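Local coordinates for foldase protein PrsA (Streptococcus pneumoniae, PDB 5TVL) that probably helps secreted proteins fold after crossing the membrane, as a lipoprotein with peptidyl-prolyl cis-trans isomerase activity, at residues K51-T56 against A84-S89; L94-V99 against Q246-K251; K111-Y116 against D224-K229; E135-A140 against Y208-L213. All coordinates share one frame; numbering follows the deposited sequence.

Along the chain from the N terminus, contact 1 is the first to close, bringing helix 50-64 against helix 79-102 with helix 68-74 in the connection between them. Farther along the same long helix, contact 2 opens; it closes only when helix 242-255 comes back, 147 residues later, to join the C-terminal helices to the N-terminal ones. Within that span contact 3 pairs the end of helix 106-115 with the start of helix 227-239, and contact 4, enclosed in turn by contact 3, packs a helix on the sheet of the isomerase domain. Contacts 2, 3 and 4 are thus nested and none cross. Contact 4 lies about 46 Å from contact 2, centre to centre.

Contact 1 (K51-T56 against A84-S89); sequences KEVDDT and AQIRTS
At the edge of the R87 guanidinium, near its plane, lies the CG2 methyl of V53. That methyl comes closer to the root of the arginine, 4.1 Å from R87 CB, and the two side chains cross at about a right angle. With CG anti to the backbone N (chi1 -178°), R87 runs out extended as far as NE, which makes a salt bridge with E41; a long aliphatic stem with a charged end suits a place that is apolar at one end only. A turn away, T56 and I86 slide past each other in opposite directions, T56 CG2 lying 3.7 Å from I86 CG2. Threonine serves both needs: its methyl faces the isoleucine, while OG1 bonds to E52 O at 2.9 Å and also to K90. The axes of the two short segments cross at 121°, a steep helix-helix packing in the helical part of the foldase, and helix 79-102 packs also on helix 25-44, where T88 touches I36 and Q37.

Contact 2 (L94-V99 against Q246-K251); sequences LAVKKV and QSIIGK
I248 carries the contact from its side, pointing at A95, V96 and V99 of helix 94-99. Packing is closest where I248 and V99 meet tip to tip: the CD1 methyl of I248 lies 3.5 Å from V99 CG1 and 3.7 Å from V99 CB, and touches CG2 as well, so it sits against the whole fork of the valine. The second torsion of I248 (chi2 -55°) bends CD1 back instead of extending it, which brings the methyl to V99. V96 meets the base of the same side chain, its CG2 standing 4.0 Å from I248 CG1. The segment axes cross at 98°; at a crossing this steep the contact is short, and I248 supplies nearly all of its own helix's share. Through it helix 242-255 rejoins the N-terminal helices, as in other PrsA-type foldases, where both ends of the chain build one helical domain, from which the isomerase domain is an insertion that stands apart. Toward A95 the fit is looser: its small CB is 4.4 Å from I248 CG2, and A95 also touches F40 and Y44 of helix 25-44. Beyond the apolar patch K97, K98 and K251 are exposed, lysines being suited to the solvent side, and K98 forms a salt bridge with E47.

Contact 3 (K111-Y116 against D224-K229); sequences KAFDEY and DDYKEK
Y226 meets F113 and Y116 at the junction where the chain enters and leaves the parvulin-type isomerase domain: helix 106-115 leads to strand 120-127, and the chain returns from strand 207-216 into helix 227-239. From CB, which points to the other segment, the Y226 side chain leads to CG, 3.9 Å from Y116 CE2. One ring branch follows the same partner, Y226 CD1 lying 3.7 Å from Y116 CE2 and CE1 somewhat farther from it. The other branch turns to the phenylalanine, with Y226 CD2 3.9 Å from F113 CE1, which sits at the ring edge, near its plane. At the tip, OH bonds to the backbone N of S220. Y116 CE2 covers one face of the ring and D225 CB the opposite one, 4.2 Å above the centre. The two tyrosine rings meet obliquely, their planes inclined at 47°. Large aromatic groups suit this place, since they bridge backbones whose CA atoms are well apart, while the tyrosine hydroxyls can still find polar partners. F113 also makes a cation-pi contact with K219 and packs on Q74 of a third subunit. K229 adds its aliphatic stem, with CD 3.4 Å from Y116 OH.

Contact 4 (E135-A140 against Y208-L213); sequences EVLEKA and YYIVKL
V136 O accepts the backbone N-H of A140 at 2.9 Å, a bond that holds the last turn of helix 130-139 in shape just where V136 and L137 meet I210. This is the parvulin-type PPIase fold, four antiparallel strands with helices packed around them; helix 130-139 follows the first strand of the domain, 120-127, and I210 lies on its neighbour in the sheet, strand 207-216. I210 is the one strand residue here to make the contact, its CB directed at the helix. CG1 stands beside the backbone N (chi1 -57°), and an extended second torsion carries CD1 outward to the helix. There the methyl lies 3.9 Å from V136 CG1, 4.1 Å from L137 CB and 3.7 Å from L137 N, so it rests on the helix backbone as much as on side chains. A long, unbranched end on a beta-branched residue suits this position: the branch stays close to the sheet while CD1 spans the gap. V136, short and branched, turns its CB toward the strand and offers CG1 to the isoleucine, and it also touches N154 of helix 147-154. The I210 backbone is fixed by hydrogen bonding with I125 of strand 120-127. L137 passes obliquely by the isoleucine and also packs on V195; its CD1 comes 4.2 Å from I210 CG2.

Contact 1 (K51-T56 against A84-S89)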
loop_
_atom_site.group_PDB
_atom_site.type_symbol
_atom_site.label_atom_id
_atom_site.label_comp_id
_atom_site.label_asym_id
_atom_site.label_seq_id
_atom_site.Cartn_x
_atom_site.Cartn_y
_atom_site.Cartn_z
ATOM N N LYS A 51 -9.605 -17.147 -20.997
ATOM C CA LYS A 51 -10.392 -15.939 -21.279
ATOM C C LYS A 51 -9.952 -14.732 -20.443
ATOM O O LYS A 51 -9.845 -13.626 -20.967
ATOM C CB LYS A 51 -11.891 -16.208 -21.066
ATOM C CG LYS A 51 -12.810 -15.080 -21.520
ATOM C CD LYS A 51 -14.258 -15.540 -21.613
ATOM C CE LYS A 51 -15.198 -14.389 -21.937
ATOM N NZ LYS A 51 -14.934 -13.788 -23.274
ATOM N N GLU A 52 -9.703 -14.953 -19.153
ATOM C CA GLU A 52 -9.257 -13.883 -18.242
ATOM C C GLU A 52 -7.862 -13.347 -18.594
ATOM O O GLU A 52 -7.591 -12.154 -18.442
ATOM C CB GLU A 52 -9.272 -14.374 -16.791
ATOM C CG GLU A 52 -10.666 -14.652 -16.249
ATOM C CD GLU A 52 -10.642 -15.401 -14.931
ATOM O OE1 GLU A 52 -10.175 -16.561 -14.914
ATOM O OE2 GLU A 52 -11.097 -14.836 -13.917
ATOM N N VAL A 53 -6.988 -14.235 -19.065
ATOM C CA VAL A 53 -5.651 -13.851 -19.524
ATOM C C VAL A 53 -5.758 -13.034 -20.815
ATOM O O VAL A 53 -5.048 -12.041 -20.977
ATOM C CB VAL A 53 -4.734 -15.086 -19.723
ATOM C CG1 VAL A 53 -3.388 -14.685 -20.327
ATOM C CG2 VAL A 53 -4.529 -15.816 -18.396
ATOM N N ASP A 54 -6.646 -13.456 -21.717
ATOM C CA ASP A 54 -6.931 -12.714 -22.953
ATOM C C ASP A 54 -7.552 -11.337 -22.687
ATOM O O ASP A 54 -7.340 -10.415 -23.473
ATOM C CB ASP A 54 -7.856 -13.519 -23.888
ATOM C CG ASP A 54 -7.197 -14.784 -24.454
ATOM O OD1 ASP A 54 -5.964 -14.810 -24.656
ATOM O OD2 ASP A 54 -7.932 -15.764 -24.710
ATOM N N ASP A 55 -8.325 -11.208 -21.604
ATOM C CA ASP A 55 -8.912 -9.916 -21.196
ATOM C C ASP A 55 -7.845 -8.935 -20.714
ATOM O O ASP A 55 -7.859 -7.758 -21.084
ATOM C CB ASP A 55 -9.959 -10.098 -20.079
ATOM C CG ASP A 55 -11.216 -10.839 -20.540
ATOM O OD1 ASP A 55 -11.360 -11.133 -21.748
ATOM O OD2 ASP A 55 -12.068 -11.132 -19.671
ATOM N N THR A 56 -6.936 -9.429 -19.877
ATOM C CA THR A 56 -5.852 -8.624 -19.315
ATOM C C THR A 56 -4.918 -8.088 -20.400
ATOM O O THR A 56 -4.603 -6.901 -20.411
ATOM C CB THR A 56 -5.031 -9.447 -18.300
ATOM O OG1 THR A 56 -5.917 -10.012 -17.325
ATOM C CG2 THR A 56 -3.975 -8.585 -17.598
ATOM N N ALA A 84 2.222 -15.263 -21.202
ATOM C CA ALA A 84 2.661 -16.290 -20.247
ATOM C C ALA A 84 2.966 -15.723 -18.854
ATOM O O ALA A 84 2.678 -16.371 -17.844
ATOM C CB ALA A 84 3.877 -17.023 -20.788
ATOM N N GLN A 85 3.564 -14.531 -18.807
ATOM C CA GLN A 85 3.843 -13.832 -17.543
ATOM C C GLN A 85 2.571 -13.442 -16.788
ATOM O O GLN A 85 2.506 -13.601 -15.568
ATOM C CB GLN A 85 4.682 -12.578 -17.801
ATOM C CG GLN A 85 5.204 -11.889 -16.549
ATOM C CD GLN A 85 6.191 -10.783 -16.871
ATOM O OE1 GLN A 85 6.007 -10.033 -17.835
ATOM N NE2 GLN A 85 7.248 -10.674 -16.068
ATOM N N ILE A 86 1.580 -12.923 -17.514
ATOM C CA ILE A 86 0.276 -12.560 -16.941
ATOM C C ILE A 86 -0.394 -13.799 -16.338
ATOM O O ILE A 86 -0.902 -13.750 -15.219
ATOM C CB ILE A 86 -0.667 -11.924 -17.992
ATOM C CG1 ILE A 86 -0.119 -10.567 -18.457
ATOM C CG2 ILE A 86 -2.075 -11.737 -17.424
ATOM C CD1 ILE A 86 -0.714 -10.078 -19.764
ATOM N N ARG A 87 -0.393 -14.891 -17.099
ATOM C CA ARG A 87 -0.888 -16.191 -16.633
ATOM C C ARG A 87 -0.210 -16.647 -15.331
ATOM O O ARG A 87 -0.889 -17.070 -14.397
ATOM C CB ARG A 87 -0.703 -17.246 -17.732
ATOM C CG ARG A 87 -1.221 -18.623 -17.375
ATOM C CD ARG A 87 -1.310 -19.526 -18.589
ATOM N NE ARG A 87 -1.867 -20.828 -18.224
ATOM C CZ ARG A 87 -3.160 -21.088 -18.013
ATOM N NH1 ARG A 87 -4.094 -20.141 -18.138
ATOM N NH2 ARG A 87 -3.527 -22.322 -17.679
ATOM N N THR A 88 1.119 -16.540 -15.274
ATOM C CA THR A 88 1.887 -16.903 -14.073
ATOM C C THR A 88 1.477 -16.054 -12.860
ATOM O O THR A 88 1.260 -16.587 -11.770
ATOM C CB THR A 88 3.404 -16.748 -14.314
ATOM O OG1 THR A 88 3.783 -17.470 -15.495
ATOM C CG2 THR A 88 4.209 -17.264 -13.119
ATOM N N SER A 89 1.374 -14.739 -13.069
ATOM C CA SER A 89 0.903 -13.797 -12.045
ATOM C C SER A 89 -0.471 -14.189 -11.500
ATOM O O SER A 89 -0.690 -14.183 -10.285
ATOM C CB SER A 89 0.848 -12.370 -12.610
ATOM O OG SER A 89 0.027 -11.531 -11.814
#

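Contact 2 (L94-V99 against Q246-K251)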
loop_
_atom_site.group_PDB
_atom_site.type_symbol
_atom_site.label_atom_id
_atom_site.label_comp_id
_atom_site.label_asym_id
_atom_site.label_seq_id
_atom_site.Cartn_x
_atom_site.Cartn_y
_atom_site.Cartn_z
ATOM N N LEU A 94 -3.836 -16.481 -7.339
ATOM C CA LEU A 94 -4.799 -17.568 -7.102
ATOM C C LEU A 94 -4.346 -18.465 -5.946
ATOM O O LEU A 94 -5.130 -18.749 -5.041
ATOM C CB LEU A 94 -4.997 -18.385 -8.388
ATOM C CG LEU A 94 -6.002 -19.543 -8.487
ATOM C CD1 LEU A 94 -6.400 -19.750 -9.947
ATOM C CD2 LEU A 94 -5.468 -20.847 -7.900
ATOM N N ALA A 95 -3.087 -18.893 -5.976
ATOM C CA ALA A 95 -2.504 -19.702 -4.898
ATOM C C ALA A 95 -2.439 -18.962 -3.552
ATOM O O ALA A 95 -2.664 -19.565 -2.500
ATOM C CB ALA A 95 -1.116 -20.184 -5.290
ATOM N N VAL A 96 -2.130 -17.665 -3.595
ATOM C CA VAL A 96 -2.046 -16.823 -2.387
ATOM C C VAL A 96 -3.424 -16.623 -1.728
ATOM O O VAL A 96 -3.517 -16.539 -0.497
ATOM C CB VAL A 96 -1.357 -15.461 -2.698
ATOM C CG1 VAL A 96 -1.464 -14.480 -1.535
ATOM C CG2 VAL A 96 0.113 -15.676 -3.056
ATOM N N LYS A 97 -4.481 -16.558 -2.536
ATOM C CA LYS A 97 -5.854 -16.467 -2.015
ATOM C C LYS A 97 -6.270 -17.730 -1.249
ATOM O O LYS A 97 -6.953 -17.625 -0.236
ATOM C CB LYS A 97 -6.847 -16.185 -3.149
ATOM C CG LYS A 97 -8.246 -15.771 -2.705
ATOM C CD LYS A 97 -9.165 -15.609 -3.910
ATOM C CE LYS A 97 -10.608 -15.324 -3.521
ATOM N NZ LYS A 97 -10.837 -13.900 -3.165
ATOM N N LYS A 98 -5.861 -18.908 -1.726
ATOM C CA LYS A 98 -6.186 -20.185 -1.056
ATOM C C LYS A 98 -5.557 -20.316 0.329
ATOM O O LYS A 98 -6.233 -20.721 1.281
ATOM C CB LYS A 98 -5.737 -21.391 -1.891
ATOM C CG LYS A 98 -6.561 -21.641 -3.136
ATOM C CD LYS A 98 -6.291 -23.032 -3.681
ATOM C CE LYS A 98 -7.034 -23.280 -4.983
ATOM N NZ LYS A 98 -6.767 -24.643 -5.524
ATOM N N VAL A 99 -4.266 -19.997 0.430
ATOM C CA VAL A 99 -3.534 -20.127 1.696
ATOM C C VAL A 99 -4.000 -19.055 2.692
ATOM O O VAL A 99 -4.099 -19.327 3.892
ATOM C CB VAL A 99 -1.995 -20.091 1.491
ATOM C CG1 VAL A 99 -1.259 -20.164 2.827
ATOM C CG2 VAL A 99 -1.551 -21.241 0.593
ATOM N N GLN A 246 5.809 -13.838 -1.544
ATOM C CA GLN A 246 7.144 -14.443 -1.632
ATOM C C GLN A 246 7.260 -15.738 -0.830
ATOM O O GLN A 246 7.906 -16.685 -1.283
ATOM C CB GLN A 246 8.223 -13.457 -1.159
ATOM C CG GLN A 246 8.463 -12.285 -2.103
ATOM C CD GLN A 246 9.280 -12.660 -3.325
ATOM O OE1 GLN A 246 10.373 -13.211 -3.202
ATOM N NE2 GLN A 246 8.761 -12.350 -4.512
ATOM N N SER A 247 6.643 -15.774 0.354
ATOM C CA SER A 247 6.655 -16.980 1.194
ATOM C C SER A 247 5.884 -18.133 0.536
ATOM O O SER A 247 6.336 -19.276 0.583
ATOM C CB SER A 247 6.123 -16.696 2.609
ATOM O OG SER A 247 4.709 -16.571 2.633
ATOM N N ILE A 248 4.744 -17.820 -0.090
ATOM C CA ILE A 248 3.949 -18.819 -0.822
ATOM C C ILE A 248 4.740 -19.349 -2.023
ATOM O O ILE A 248 4.795 -20.559 -2.242
ATOM C CB ILE A 248 2.574 -18.262 -1.293
ATOM C CG1 ILE A 248 1.709 -17.810 -0.102
ATOM C CG2 ILE A 248 1.813 -19.296 -2.120
ATOM C CD1 ILE A 248 1.463 -18.857 0.969
ATOM N N ILE A 249 5.350 -18.442 -2.785
ATOM C CA ILE A 249 6.222 -18.825 -3.906
ATOM C C ILE A 249 7.329 -19.748 -3.387
ATOM O O ILE A 249 7.552 -20.826 -3.945
ATOM C CB ILE A 249 6.810 -17.585 -4.633
ATOM C CG1 ILE A 249 5.700 -16.852 -5.401
ATOM C CG2 ILE A 249 7.922 -17.982 -5.602
ATOM C CD1 ILE A 249 6.071 -15.460 -5.875
ATOM N N GLY A 250 7.983 -19.324 -2.305
ATOM C CA GLY A 250 9.027 -20.112 -1.645
ATOM C C GLY A 250 8.569 -21.477 -1.157
ATOM O O GLY A 250 9.299 -22.460 -1.291
ATOM N N LYS A 251 7.361 -21.534 -0.594
ATOM C CA LYS A 251 6.747 -22.800 -0.178
ATOM C C LYS A 251 6.489 -23.702 -1.377
ATOM O O LYS A 251 6.838 -24.881 -1.356
ATOM C CB LYS A 251 5.432 -22.564 0.580
ATOM C CG LYS A 251 5.613 -22.030 1.993
ATOM C CD LYS A 251 5.972 -23.123 2.988
ATOM C CE LYS A 251 6.111 -22.556 4.394
ATOM N NZ LYS A 251 6.351 -23.615 5.412
#

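Contact 3 (K111-Y116 against D224-K229)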
loop_
_atom_site.group_PDB
_atom_site.type_symbol
_atom_site.label_atom_id
_atom_site.label_comp_id
_atom_site.label_asym_id
_atom_site.label_seq_id
_atom_site.Cartn_x
_atom_site.Cartn_y
_atom_site.Cartn_z
ATOM N N LYS A 111 -11.057 -9.251 15.113
ATOM C CA LYS A 111 -10.348 -7.972 15.022
ATOM C C LYS A 111 -10.893 -7.122 13.877
ATOM O O LYS A 111 -11.102 -5.922 14.039
ATOM C CB LYS A 111 -8.844 -8.223 14.838
ATOM C CG LYS A 111 -7.959 -6.986 14.920
ATOM C CD LYS A 111 -6.521 -7.369 15.250
ATOM C CE LYS A 111 -5.578 -6.176 15.196
ATOM N NZ LYS A 111 -5.194 -5.813 13.802
ATOM N N ALA A 112 -11.130 -7.757 12.729
ATOM C CA ALA A 112 -11.749 -7.093 11.574
ATOM C C ALA A 112 -13.184 -6.645 11.873
ATOM O O ALA A 112 -13.563 -5.520 11.554
ATOM C CB ALA A 112 -11.725 -8.009 10.356
ATOM N N PHE A 113 -13.967 -7.528 12.491
ATOM C CA PHE A 113 -15.341 -7.211 12.901
ATOM C C PHE A 113 -15.394 -6.020 13.864
ATOM O O PHE A 113 -16.290 -5.180 13.758
ATOM C CB PHE A 113 -16.003 -8.453 13.523
ATOM C CG PHE A 113 -17.427 -8.243 13.999
ATOM C CD1 PHE A 113 -18.358 -7.537 13.232
ATOM C CD2 PHE A 113 -17.849 -8.798 15.208
ATOM C CE1 PHE A 113 -19.662 -7.365 13.677
ATOM C CE2 PHE A 113 -19.153 -8.632 15.653
ATOM C CZ PHE A 113 -20.061 -7.913 14.887
ATOM N N ASP A 114 -14.428 -5.948 14.779
ATOM C CA ASP A 114 -14.320 -4.839 15.737
ATOM C C ASP A 114 -14.029 -3.505 15.037
ATOM O O ASP A 114 -14.705 -2.505 15.291
ATOM C CB ASP A 114 -13.225 -5.140 16.774
ATOM C CG ASP A 114 -13.186 -4.125 17.909
ATOM O OD1 ASP A 114 -14.213 -3.965 18.602
ATOM O OD2 ASP A 114 -12.124 -3.499 18.116
ATOM N N GLU A 115 -13.032 -3.508 14.153
ATOM C CA GLU A 115 -12.568 -2.293 13.467
ATOM C C GLU A 115 -13.479 -1.833 12.319
ATOM O O GLU A 115 -13.446 -0.659 11.935
ATOM C CB GLU A 115 -11.136 -2.497 12.945
ATOM C CG GLU A 115 -10.102 -2.708 14.048
ATOM C CD GLU A 115 -8.726 -3.088 13.522
ATOM O OE1 GLU A 115 -8.335 -2.604 12.436
ATOM O OE2 GLU A 115 -8.029 -3.866 14.210
ATOM N N TYR A 116 -14.279 -2.754 11.777
ATOM C CA TYR A 116 -15.173 -2.457 10.651
ATOM C C TYR A 116 -16.367 -1.600 11.074
ATOM O O TYR A 116 -16.956 -1.826 12.128
ATOM C CB TYR A 116 -15.667 -3.760 10.016
ATOM C CG TYR A 116 -16.675 -3.597 8.895
ATOM C CD1 TYR A 116 -16.265 -3.337 7.588
ATOM C CD2 TYR A 116 -18.043 -3.725 9.142
ATOM C CE1 TYR A 116 -17.191 -3.199 6.560
ATOM C CE2 TYR A 116 -18.972 -3.588 8.124
ATOM C CZ TYR A 116 -18.545 -3.325 6.837
ATOM O OH TYR A 116 -19.474 -3.192 5.835
ATOM N N ASP A 224 -21.751 -12.779 11.244
ATOM C CA ASP A 224 -22.188 -13.373 9.968
ATOM C C ASP A 224 -22.916 -12.408 9.017
ATOM O O ASP A 224 -22.956 -12.656 7.811
ATOM C CB ASP A 224 -23.049 -14.629 10.207
ATOM C CG ASP A 224 -22.243 -15.819 10.753
ATOM O OD1 ASP A 224 -21.064 -16.001 10.369
ATOM O OD2 ASP A 224 -22.802 -16.591 11.562
ATOM N N ASP A 225 -23.474 -11.318 9.549
ATOM C CA ASP A 225 -24.060 -10.249 8.725
ATOM C C ASP A 225 -23.026 -9.505 7.861
ATOM O O ASP A 225 -23.385 -8.943 6.825
ATOM C CB ASP A 225 -24.804 -9.226 9.602
ATOM C CG ASP A 225 -25.990 -9.829 10.355
ATOM O OD1 ASP A 225 -26.703 -10.690 9.795
ATOM O OD2 ASP A 225 -26.215 -9.424 11.514
ATOM N N TYR A 226 -21.762 -9.486 8.298
ATOM C CA TYR A 226 -20.668 -8.835 7.556
ATOM C C TYR A 226 -19.517 -9.778 7.144
ATOM O O TYR A 226 -18.532 -9.313 6.573
ATOM C CB TYR A 226 -20.102 -7.672 8.383
ATOM C CG TYR A 226 -21.159 -6.731 8.928
ATOM C CD1 TYR A 226 -21.901 -5.911 8.073
ATOM C CD2 TYR A 226 -21.421 -6.659 10.299
ATOM C CE1 TYR A 226 -22.873 -5.049 8.567
ATOM C CE2 TYR A 226 -22.391 -5.801 10.800
ATOM C CZ TYR A 226 -23.115 -4.996 9.934
ATOM O OH TYR A 226 -24.079 -4.142 10.429
ATOM N N LYS A 227 -19.660 -11.083 7.400
ATOM C CA LYS A 227 -18.597 -12.094 7.186
ATOM C C LYS A 227 -17.884 -11.971 5.834
ATOM O O LYS A 227 -16.655 -12.043 5.774
ATOM C CB LYS A 227 -19.192 -13.508 7.325
ATOM C CG LYS A 227 -18.219 -14.685 7.241
ATOM C CD LYS A 227 -17.709 -15.145 8.602
ATOM C CE LYS A 227 -17.014 -16.497 8.489
ATOM N NZ LYS A 227 -16.392 -16.945 9.765
ATOM N N GLU A 228 -18.658 -11.780 4.765
ATOM C CA GLU A 228 -18.113 -11.715 3.403
ATOM C C GLU A 228 -17.277 -10.460 3.144
ATOM O O GLU A 228 -16.207 -10.546 2.533
ATOM C CB GLU A 228 -19.237 -11.826 2.363
ATOM C CG GLU A 228 -19.936 -13.180 2.351
ATOM C CD GLU A 228 -19.020 -14.312 1.915
ATOM O OE1 GLU A 228 -18.478 -14.246 0.790
ATOM O OE2 GLU A 228 -18.839 -15.267 2.700
ATOM N N LYS A 229 -17.765 -9.306 3.597
ATOM C CA LYS A 229 -17.010 -8.052 3.483
ATOM C C LYS A 229 -15.734 -8.075 4.336
ATOM O O LYS A 229 -14.708 -7.525 3.928
ATOM C CB LYS A 229 -17.875 -6.845 3.853
ATOM C CG LYS A 229 -18.958 -6.527 2.833
ATOM C CD LYS A 229 -19.666 -5.222 3.173
ATOM C CE LYS A 229 -20.523 -4.703 2.025
ATOM N NZ LYS A 229 -21.773 -5.488 1.836
#

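Contact 4 (E135-A140 against Y208-L213)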
loop_
_atom_site.group_PDB
_atom_site.type_symbol
_atom_site.label_atom_id
_atom_site.label_comp_id
_atom_site.label_asym_id
_atom_site.label_seq_id
_atom_site.Cartn_x
_atom_site.Cartn_y
_atom_site.Cartn_z
ATOM N N GLU A 135 -15.946 29.194 2.047
ATOM C CA GLU A 135 -17.144 29.898 1.573
ATOM C C GLU A 135 -18.367 28.977 1.531
ATOM O O GLU A 135 -19.425 29.322 2.061
ATOM C CB GLU A 135 -16.890 30.496 0.181
ATOM C CG GLU A 135 -17.961 31.459 -0.322
ATOM C CD GLU A 135 -17.577 32.163 -1.619
ATOM O OE1 GLU A 135 -16.692 31.662 -2.351
ATOM O OE2 GLU A 135 -18.173 33.224 -1.912
ATOM N N VAL A 136 -18.206 27.813 0.905
ATOM C CA VAL A 136 -19.285 26.816 0.775
ATOM C C VAL A 136 -19.645 26.148 2.122
ATOM O O VAL A 136 -20.801 25.760 2.327
ATOM C CB VAL A 136 -18.935 25.749 -0.303
ATOM C CG1 VAL A 136 -19.952 24.608 -0.335
ATOM C CG2 VAL A 136 -18.844 26.401 -1.679
ATOM N N LEU A 137 -18.671 26.021 3.027
ATOM C CA LEU A 137 -18.906 25.439 4.359
ATOM C C LEU A 137 -19.931 26.232 5.181
ATOM O O LEU A 137 -20.860 25.645 5.745
ATOM C CB LEU A 137 -17.594 25.326 5.149
ATOM C CG LEU A 137 -17.674 24.828 6.600
ATOM C CD1 LEU A 137 -18.398 23.494 6.697
ATOM C CD2 LEU A 137 -16.285 24.717 7.209
ATOM N N GLU A 138 -19.754 27.552 5.241
ATOM C CA GLU A 138 -20.664 28.432 5.986
ATOM C C GLU A 138 -22.067 28.481 5.368
ATOM O O GLU A 138 -23.056 28.615 6.092
ATOM C CB GLU A 138 -20.084 29.848 6.101
ATOM C CG GLU A 138 -20.816 30.733 7.105
ATOM C CD GLU A 138 -20.041 31.987 7.477
ATOM O OE1 GLU A 138 -18.858 31.872 7.862
ATOM O OE2 GLU A 138 -20.622 33.091 7.401
ATOM N N LYS A 139 -22.142 28.379 4.042
ATOM C CA LYS A 139 -23.421 28.223 3.338
ATOM C C LYS A 139 -24.079 26.868 3.631
ATOM O O LYS A 139 -25.305 26.781 3.738
ATOM C CB LYS A 139 -23.237 28.403 1.825
ATOM C CG LYS A 139 -22.859 29.819 1.415
ATOM C CD LYS A 139 -22.748 29.960 -0.094
ATOM C CE LYS A 139 -22.370 31.378 -0.491
ATOM N NZ LYS A 139 -22.203 31.520 -1.963
ATOM N N ALA A 140 -23.261 25.823 3.773
ATOM C CA ALA A 140 -23.739 24.472 4.105
ATOM C C ALA A 140 -23.921 24.189 5.612
ATOM O O ALA A 140 -24.045 23.025 5.996
ATOM C CB ALA A 140 -22.803 23.435 3.490
ATOM N N TYR A 208 -10.012 19.520 -0.994
ATOM C CA TYR A 208 -10.737 19.937 0.204
ATOM C C TYR A 208 -12.163 19.405 0.121
ATOM O O TYR A 208 -12.822 19.560 -0.908
ATOM C CB TYR A 208 -10.715 21.465 0.339
ATOM C CG TYR A 208 -9.307 22.025 0.336
ATOM C CD1 TYR A 208 -8.656 22.322 -0.863
ATOM C CD2 TYR A 208 -8.610 22.220 1.528
ATOM C CE1 TYR A 208 -7.361 22.813 -0.873
ATOM C CE2 TYR A 208 -7.312 22.713 1.527
ATOM C CZ TYR A 208 -6.693 23.003 0.323
ATOM O OH TYR A 208 -5.409 23.490 0.306
ATOM N N TYR A 209 -12.625 18.775 1.201
ATOM C CA TYR A 209 -13.912 18.079 1.224
ATOM C C TYR A 209 -14.830 18.643 2.305
ATOM O O TYR A 209 -14.365 19.091 3.355
ATOM C CB TYR A 209 -13.705 16.586 1.475
ATOM C CG TYR A 209 -12.873 15.874 0.437
ATOM C CD1 TYR A 209 -11.481 15.898 0.497
ATOM C CD2 TYR A 209 -13.473 15.150 -0.592
ATOM C CE1 TYR A 209 -10.709 15.233 -0.444
ATOM C CE2 TYR A 209 -12.709 14.481 -1.539
ATOM C CZ TYR A 209 -11.328 14.527 -1.459
ATOM O OH TYR A 209 -10.556 13.873 -2.390
ATOM N N ILE A 210 -16.133 18.627 2.026
ATOM C CA ILE A 210 -17.173 18.918 3.015
ATOM C C ILE A 210 -18.141 17.742 2.950
ATOM O O ILE A 210 -18.619 17.403 1.868
ATOM C CB ILE A 210 -17.911 20.246 2.722
ATOM C CG1 ILE A 210 -16.918 21.418 2.664
ATOM C CG2 ILE A 210 -18.961 20.525 3.791
ATOM C CD1 ILE A 210 -17.484 22.689 2.062
ATOM N N VAL A 211 -18.421 17.127 4.100
ATOM C CA VAL A 211 -19.251 15.917 4.173
ATOM C C VAL A 211 -20.559 16.214 4.905
ATOM O O VAL A 211 -20.572 16.951 5.892
ATOM C CB VAL A 211 -18.515 14.765 4.898
ATOM C CG1 VAL A 211 -19.338 13.479 4.870
ATOM C CG2 VAL A 211 -17.155 14.513 4.271
ATOM N N LYS A 212 -21.646 15.627 4.402
ATOM C CA LYS A 212 -22.977 15.702 5.007
ATOM C C LYS A 212 -23.474 14.266 5.179
ATOM O O LYS A 212 -23.750 13.590 4.187
ATOM C CB LYS A 212 -23.917 16.498 4.089
ATOM C CG LYS A 212 -25.396 16.514 4.475
ATOM C CD LYS A 212 -25.692 17.490 5.603
ATOM C CE LYS A 212 -27.163 17.452 6.000
ATOM N NZ LYS A 212 -28.067 18.047 4.976
ATOM N N LEU A 213 -23.587 13.804 6.426
ATOM C CA LEU A 213 -24.090 12.453 6.704
ATOM C C LEU A 213 -25.607 12.402 6.501
ATOM O O LEU A 213 -26.338 13.211 7.073
ATOM C CB LEU A 213 -23.734 12.013 8.128
ATOM C CG LEU A 213 -23.900 10.518 8.435
ATOM C CD1 LEU A 213 -22.831 9.687 7.736
ATOM C CD2 LEU A 213 -23.863 10.270 9.934
#